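Local atomic coordinates of cytochrome c'' (Methylophilus methylotrophus, PDB entry 1GU2), a protein that binds a covalently attached heme c whose iron has two histidine ligands and probably carries electrons as a small monomeric cytochrome. Residues Glu6-Lys11 with Lys80-Ile85; Glu24-Thr29 with Phe112-Leu117. All blocks are in the same frame, centred on the assembly; numbering follows the deposited sequence.

In the fold
Each contact pairs a segment on one of the two terminal helices, 2-19 or 106-118, with an internal segment. Along the sequence the segments alternate: 6-11 on helix 2-19, then 24-29 leading into helix 28-36, then 80-85 in the loop before helix 85-100, and last 112-117 on helix 106-118. The centres of interactions 1 and 2 lie about 13 Å apart, and the two meet directly. Helix 106-118 is shared ground, since its Leu116 touches Phe82 and its Ile113 packs against Val9 and Phe82. Separately, Val9 CG1 packs 3.5 Å from Pro26 CG. Each contact also includes a residue of the heme pocket, Arg81 in the first and Phe112 in the second.

Interaction 1: residues Glu6-Lys11 with Lys80-Ile85; sequences EKLVYK and KRFTDI. With HEC (heme c), chain C.
The loop leading into helix 85-100 meets the N-terminal helix 2-19 on one side and holds a heme propionate on the other. Leu8 makes the whole protein contact with its two methyl branches. Leu8 CD1 lies 3.7 Å from CD2 of Phe82, approaching the ring obliquely. Leu8 CD2 lies 4.0 Å from CD1 of Ile85, the two aliphatic chains running past each other in opposite senses. With CG1 anti to the backbone N (chi1 -172°), the long branch of Ile85 is carried out from the loop, and the bend at chi2 turns its CD1 to the leucine. Ile113 of helix 106-118 packs on Leu8, and Val88 adds to the cover of the phenylalanine.

Next to Phe82 in sequence, Arg81 serves the heme. Its guanidinium has the carboxylate carbon CGD at its edge, in plane, and gives two matched bonds, Arg81 NH1 to heme O1D at 3.0 Å and Arg81 NH2 to heme O2D at 2.9 Å, with N-H...O angles of 157° and 158°. The carbonyls of Pro72 and Pro71 take further bonds from NE and NH1, fixing the rotation of the group. A leucine in its place would probably leave the propionate without its charged mate and both proline carbonyls without this donor. The paired bonds thus hold the propionate in place, and the buried arginine probably balances its charge, while purely apolar contacts join the loop to the helix.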
# COMPACT_ATOMS: atom_id res chain seq x y z
N GLU A 6 -6.29 4.83 9.30
CA GLU A 6 -7.71 4.95 9.05
C GLU A 6 -8.07 6.35 8.55
O GLU A 6 -8.86 6.50 7.62
CB GLU A 6 -8.48 4.59 10.33
CG GLU A 6 -9.98 4.55 10.13
CD GLU A 6 -10.78 4.37 11.40
OE1 GLU A 6 -11.97 4.83 11.44
OE2 GLU A 6 -10.29 3.72 12.35
N LYS A 7 -7.54 7.39 9.18
CA LYS A 7 -7.85 8.75 8.72
C LYS A 7 -7.38 9.00 7.29
O LYS A 7 -8.03 9.73 6.53
CB LYS A 7 -7.25 9.74 9.71
CG LYS A 7 -7.94 9.77 11.08
CD LYS A 7 -7.43 10.91 11.96
CE LYS A 7 -5.93 10.76 12.25
NZ LYS A 7 -5.46 11.99 12.98
N LEU A 8 -6.25 8.41 6.89
CA LEU A 8 -5.76 8.54 5.50
C LEU A 8 -6.73 7.88 4.53
O LEU A 8 -6.90 8.39 3.40
CB LEU A 8 -4.37 7.99 5.34
CG LEU A 8 -3.23 8.87 5.90
CD1 LEU A 8 -1.95 8.05 5.88
CD2 LEU A 8 -3.06 10.16 5.15
N VAL A 9 -7.38 6.80 4.90
CA VAL A 9 -8.37 6.20 3.96
C VAL A 9 -9.45 7.21 3.63
O VAL A 9 -9.83 7.37 2.48
CB VAL A 9 -8.97 4.93 4.59
CG1 VAL A 9 -10.12 4.36 3.72
CG2 VAL A 9 -7.95 3.85 4.79
N TYR A 10 -9.99 7.96 4.64
CA TYR A 10 -11.01 8.96 4.31
C TYR A 10 -10.49 10.08 3.43
O TYR A 10 -11.14 10.52 2.49
CB TYR A 10 -11.66 9.64 5.53
CG TYR A 10 -12.16 8.59 6.48
CD1 TYR A 10 -11.46 8.45 7.67
CD2 TYR A 10 -13.27 7.79 6.21
CE1 TYR A 10 -11.85 7.51 8.60
CE2 TYR A 10 -13.65 6.85 7.16
CZ TYR A 10 -12.95 6.72 8.35
OH TYR A 10 -13.34 5.77 9.28
N LYS A 11 -9.29 10.54 3.76
CA LYS A 11 -8.67 11.61 2.99
C LYS A 11 -8.54 11.22 1.53
O LYS A 11 -8.99 11.93 0.62
CB LYS A 11 -7.30 12.00 3.57
CG LYS A 11 -6.61 13.09 2.79
CD LYS A 11 -5.28 13.52 3.39
CE LYS A 11 -4.57 14.49 2.44
NZ LYS A 11 -3.35 15.04 3.16
N LYS A 80 4.35 1.35 14.11
CA LYS A 80 5.08 2.51 13.57
C LYS A 80 4.60 2.95 12.19
O LYS A 80 4.73 4.12 11.81
CB LYS A 80 6.57 2.23 13.49
CG LYS A 80 7.19 1.87 14.85
CD LYS A 80 8.72 1.79 14.72
CE LYS A 80 9.30 1.50 16.08
NZ LYS A 80 9.38 2.69 16.97
N ARG A 81 4.02 2.03 11.42
CA ARG A 81 3.53 2.43 10.09
C ARG A 81 2.46 3.50 10.17
O ARG A 81 1.45 3.31 10.88
CB ARG A 81 3.01 1.21 9.32
CG ARG A 81 4.05 0.14 8.97
CD ARG A 81 5.15 0.72 8.08
NE ARG A 81 6.04 -0.34 7.64
CZ ARG A 81 7.19 -0.10 7.03
NH1 ARG A 81 7.92 -1.13 6.65
NH2 ARG A 81 7.60 1.15 6.83
N PHE A 82 2.67 4.61 9.49
CA PHE A 82 1.79 5.77 9.40
C PHE A 82 1.83 6.67 10.63
O PHE A 82 1.12 7.71 10.64
CB PHE A 82 0.35 5.45 9.01
CG PHE A 82 0.23 4.63 7.73
CD1 PHE A 82 0.09 3.24 7.79
CD2 PHE A 82 0.30 5.24 6.50
CE1 PHE A 82 0.01 2.48 6.63
CE2 PHE A 82 0.22 4.50 5.34
CZ PHE A 82 0.13 3.10 5.38
N THR A 83 2.67 6.39 11.65
CA THR A 83 2.73 7.32 12.78
C THR A 83 3.41 8.63 12.43
O THR A 83 3.06 9.67 13.04
CB THR A 83 3.42 6.63 13.96
OG1 THR A 83 2.58 5.51 14.32
CG2 THR A 83 3.54 7.59 15.15
N ASP A 84 4.34 8.57 11.52
CA ASP A 84 5.14 9.68 11.06
C ASP A 84 4.32 10.45 10.04
O ASP A 84 4.62 10.59 8.88
CB ASP A 84 6.45 9.25 10.45
CG ASP A 84 6.35 8.26 9.33
OD1 ASP A 84 5.38 7.51 9.23
OD2 ASP A 84 7.33 8.19 8.51
N ILE A 85 3.19 10.97 10.57
CA ILE A 85 2.20 11.47 9.62
C ILE A 85 2.65 12.71 8.81
O ILE A 85 2.16 12.93 7.71
CB ILE A 85 0.82 11.70 10.28
CG1 ILE A 85 -0.32 12.04 9.33
CG2 ILE A 85 0.91 12.77 11.33
CD1 ILE A 85 -0.50 11.09 8.13
FE HEC C . 7.13 -1.10 -0.76
CHA HEC C . 8.05 0.61 2.06
CHB HEC C . 3.89 -0.16 -0.24
CHC HEC C . 6.30 -2.39 -3.84
CHD HEC C . 10.31 -2.33 -1.06
NA HEC C . 6.15 -0.06 0.65
C1A HEC C . 6.70 0.60 1.76
C2A HEC C . 5.66 1.27 2.49
C3A HEC C . 4.50 1.01 1.88
C4A HEC C . 4.80 0.22 0.71
CMA HEC C . 3.08 1.49 2.27
CAA HEC C . 5.89 2.11 3.76
CBA HEC C . 6.08 3.61 3.44
CGA HEC C . 6.32 4.41 4.67
O1A HEC C . 7.04 5.43 4.58
O2A HEC C . 5.82 4.09 5.76
NB HEC C . 5.43 -1.23 -1.83
C1B HEC C . 4.20 -0.76 -1.47
C2B HEC C . 3.27 -0.95 -2.57
C3B HEC C . 3.95 -1.55 -3.59
C4B HEC C . 5.30 -1.74 -3.11
CMB HEC C . 1.78 -0.53 -2.58
CAB HEC C . 3.46 -1.99 -4.99
CBB HEC C . 2.90 -0.81 -5.78
NC HEC C . 8.11 -2.16 -2.15
C1C HEC C . 7.58 -2.63 -3.35
C2C HEC C . 8.56 -3.46 -4.02
C3C HEC C . 9.68 -3.47 -3.23
C4C HEC C . 9.41 -2.65 -2.08
CMC HEC C . 8.26 -4.20 -5.33
CAC HEC C . 10.99 -4.25 -3.39
CBC HEC C . 11.70 -3.96 -4.71
ND HEC C . 8.81 -0.90 0.28
C1D HEC C . 10.06 -1.47 -0.02
C2D HEC C . 11.07 -0.93 0.85
C3D HEC C . 10.47 0.04 1.61
C4D HEC C . 9.05 -0.04 1.35
CMD HEC C . 12.55 -1.35 0.87
CAD HEC C . 11.20 1.05 2.53
CBD HEC C . 11.69 0.42 3.86
CGD HEC C . 10.67 0.49 4.98
O1D HEC C . 10.74 -0.30 5.96
O2D HEC C . 9.77 1.37 4.93

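Interaction 2: residues Glu24-Thr29 with Phe112-Leu117; sequences EAPSIT and FIAYLL
Ile28 lies against the backbone of helix 106-118 at Ala114 and Tyr115. It is modelled in two conformers; the distances here hold for one of them, and the fine detail is less certain. Ile28 CG1 is 3.5 Å from C of Ala114 and also 3.5 Å from N of Tyr115, while Ile28 CG1 to Ala114 CB is 3.7 Å. Its CD1 extends alongside the alanine's carbonyl O. With CG2 anti to the backbone N, that branch points at the tyrosine, Ile28 CG2 meeting Tyr115 CD1 at 4.1 Å. It comes to the edge of the ring, near its plane, and the two side chains cross at about a right angle. Pro26 also closes on the alanine, Pro26 CB to Ala114 CB at 3.8 Å, so this one small methyl takes both residues. The closest CA approach is 4.6 Å, between CA of Ile28 and CA of Tyr115, and the small Ala114 is consistent with it.

Polar bonds behind this apolar layer set its position. Ser27 is the N-cap of helix 28-36, its OG accepting from N of Asp30, and its own backbone N binds OD1 of Asn111 on the facing helix. Tyr115 has its hydroxyl hydrogen-bonded to Glu119, and its side chain also touches Pro57.

Farther out, Phe112 touches the heme. The start of helix 28-36 is set against helix 106-118, with the proline before it reaching across to Thr13 of helix 2-19.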
# COMPACT_ATOMS: atom_id res chain seq x y z
N GLU A 24 -16.78 5.87 -4.89
CA GLU A 24 -17.50 6.38 -3.71
C GLU A 24 -16.95 5.95 -2.37
O GLU A 24 -17.08 6.69 -1.38
CB GLU A 24 -18.97 5.91 -3.77
CG GLU A 24 -19.66 6.67 -4.92
CD GLU A 24 -21.12 6.33 -5.07
OE1 GLU A 24 -21.64 5.42 -4.42
OE2 GLU A 24 -21.72 7.02 -5.90
N ALA A 25 -16.35 4.77 -2.31
CA ALA A 25 -15.88 4.17 -1.06
C ALA A 25 -14.80 3.18 -1.38
O ALA A 25 -14.75 2.61 -2.46
CB ALA A 25 -17.06 3.50 -0.36
N PRO A 26 -13.91 2.94 -0.43
CA PRO A 26 -12.85 1.94 -0.66
C PRO A 26 -13.33 0.52 -0.92
O PRO A 26 -14.33 0.04 -0.37
CB PRO A 26 -12.10 1.92 0.68
CG PRO A 26 -12.46 3.14 1.40
CD PRO A 26 -13.77 3.65 0.84
N SER A 27 -12.57 -0.19 -1.73
CA SER A 27 -12.73 -1.60 -1.99
C SER A 27 -11.51 -2.36 -1.50
O SER A 27 -10.44 -2.22 -2.12
CB SER A 27 -12.82 -1.84 -3.50
OG SER A 27 -12.77 -3.24 -3.76
N ILE A 28 -11.70 -3.11 -0.43
CA ILE A 28 -10.56 -3.90 0.01
C ILE A 28 -10.21 -5.03 -0.96
O ILE A 28 -9.03 -5.40 -1.03
CB ILE A 28 -10.86 -4.42 1.41
CG1 ILE A 28 -10.52 -3.18 2.29
CG2 ILE A 28 -10.18 -5.63 1.95
CD1 ILE A 28 -11.47 -3.25 3.40
N THR A 29 -11.15 -5.54 -1.71
CA THR A 29 -10.87 -6.49 -2.77
C THR A 29 -9.93 -5.89 -3.81
O THR A 29 -8.94 -6.51 -4.26
CB THR A 29 -12.18 -6.97 -3.42
OG1 THR A 29 -12.98 -7.68 -2.49
CG2 THR A 29 -11.86 -8.00 -4.51
N PHE A 112 -5.79 0.47 -0.97
CA PHE A 112 -4.67 -0.26 -0.41
C PHE A 112 -4.58 -0.09 1.10
O PHE A 112 -4.37 -1.06 1.81
CB PHE A 112 -3.37 0.17 -1.10
CG PHE A 112 -2.17 -0.52 -0.47
CD1 PHE A 112 -1.23 0.21 0.22
CD2 PHE A 112 -2.05 -1.89 -0.61
CE1 PHE A 112 -0.14 -0.43 0.79
CE2 PHE A 112 -1.01 -2.55 -0.02
CZ PHE A 112 -0.07 -1.80 0.67
N ILE A 113 -4.73 1.14 1.61
CA ILE A 113 -4.64 1.35 3.05
C ILE A 113 -5.82 0.70 3.74
O ILE A 113 -5.66 0.08 4.81
CB ILE A 113 -4.43 2.83 3.41
CG1 ILE A 113 -3.17 3.42 2.75
CG2 ILE A 113 -4.44 2.99 4.92
CD1 ILE A 113 -3.00 4.92 2.93
N ALA A 114 -7.00 0.72 3.14
CA ALA A 114 -8.15 0.04 3.70
C ALA A 114 -7.87 -1.44 3.76
O ALA A 114 -8.14 -2.11 4.75
CB ALA A 114 -9.39 0.33 2.87
N TYR A 115 -7.27 -1.99 2.71
CA TYR A 115 -6.87 -3.43 2.74
C TYR A 115 -5.88 -3.68 3.86
O TYR A 115 -5.98 -4.66 4.63
CB TYR A 115 -6.32 -3.81 1.34
CG TYR A 115 -5.53 -5.10 1.39
CD1 TYR A 115 -6.15 -6.28 1.75
CD2 TYR A 115 -4.17 -5.15 1.12
CE1 TYR A 115 -5.40 -7.46 1.80
CE2 TYR A 115 -3.39 -6.31 1.16
CZ TYR A 115 -4.07 -7.45 1.50
OH TYR A 115 -3.36 -8.62 1.61
N LEU A 116 -4.87 -2.83 4.05
CA LEU A 116 -3.91 -2.99 5.17
C LEU A 116 -4.62 -3.05 6.53
O LEU A 116 -4.13 -3.81 7.41
CB LEU A 116 -2.91 -1.87 5.20
CG LEU A 116 -1.85 -1.80 4.10
CD1 LEU A 116 -0.90 -0.64 4.38
CD2 LEU A 116 -1.05 -3.07 3.96
N LEU A 117 -5.69 -2.31 6.73
CA LEU A 117 -6.44 -2.30 8.00
C LEU A 117 -7.05 -3.67 8.27
O LEU A 117 -7.38 -3.98 9.42
CB LEU A 117 -7.55 -1.24 8.02
CG LEU A 117 -7.12 0.22 7.98
CD1 LEU A 117 -8.31 1.16 7.91
CD2 LEU A 117 -6.24 0.54 9.17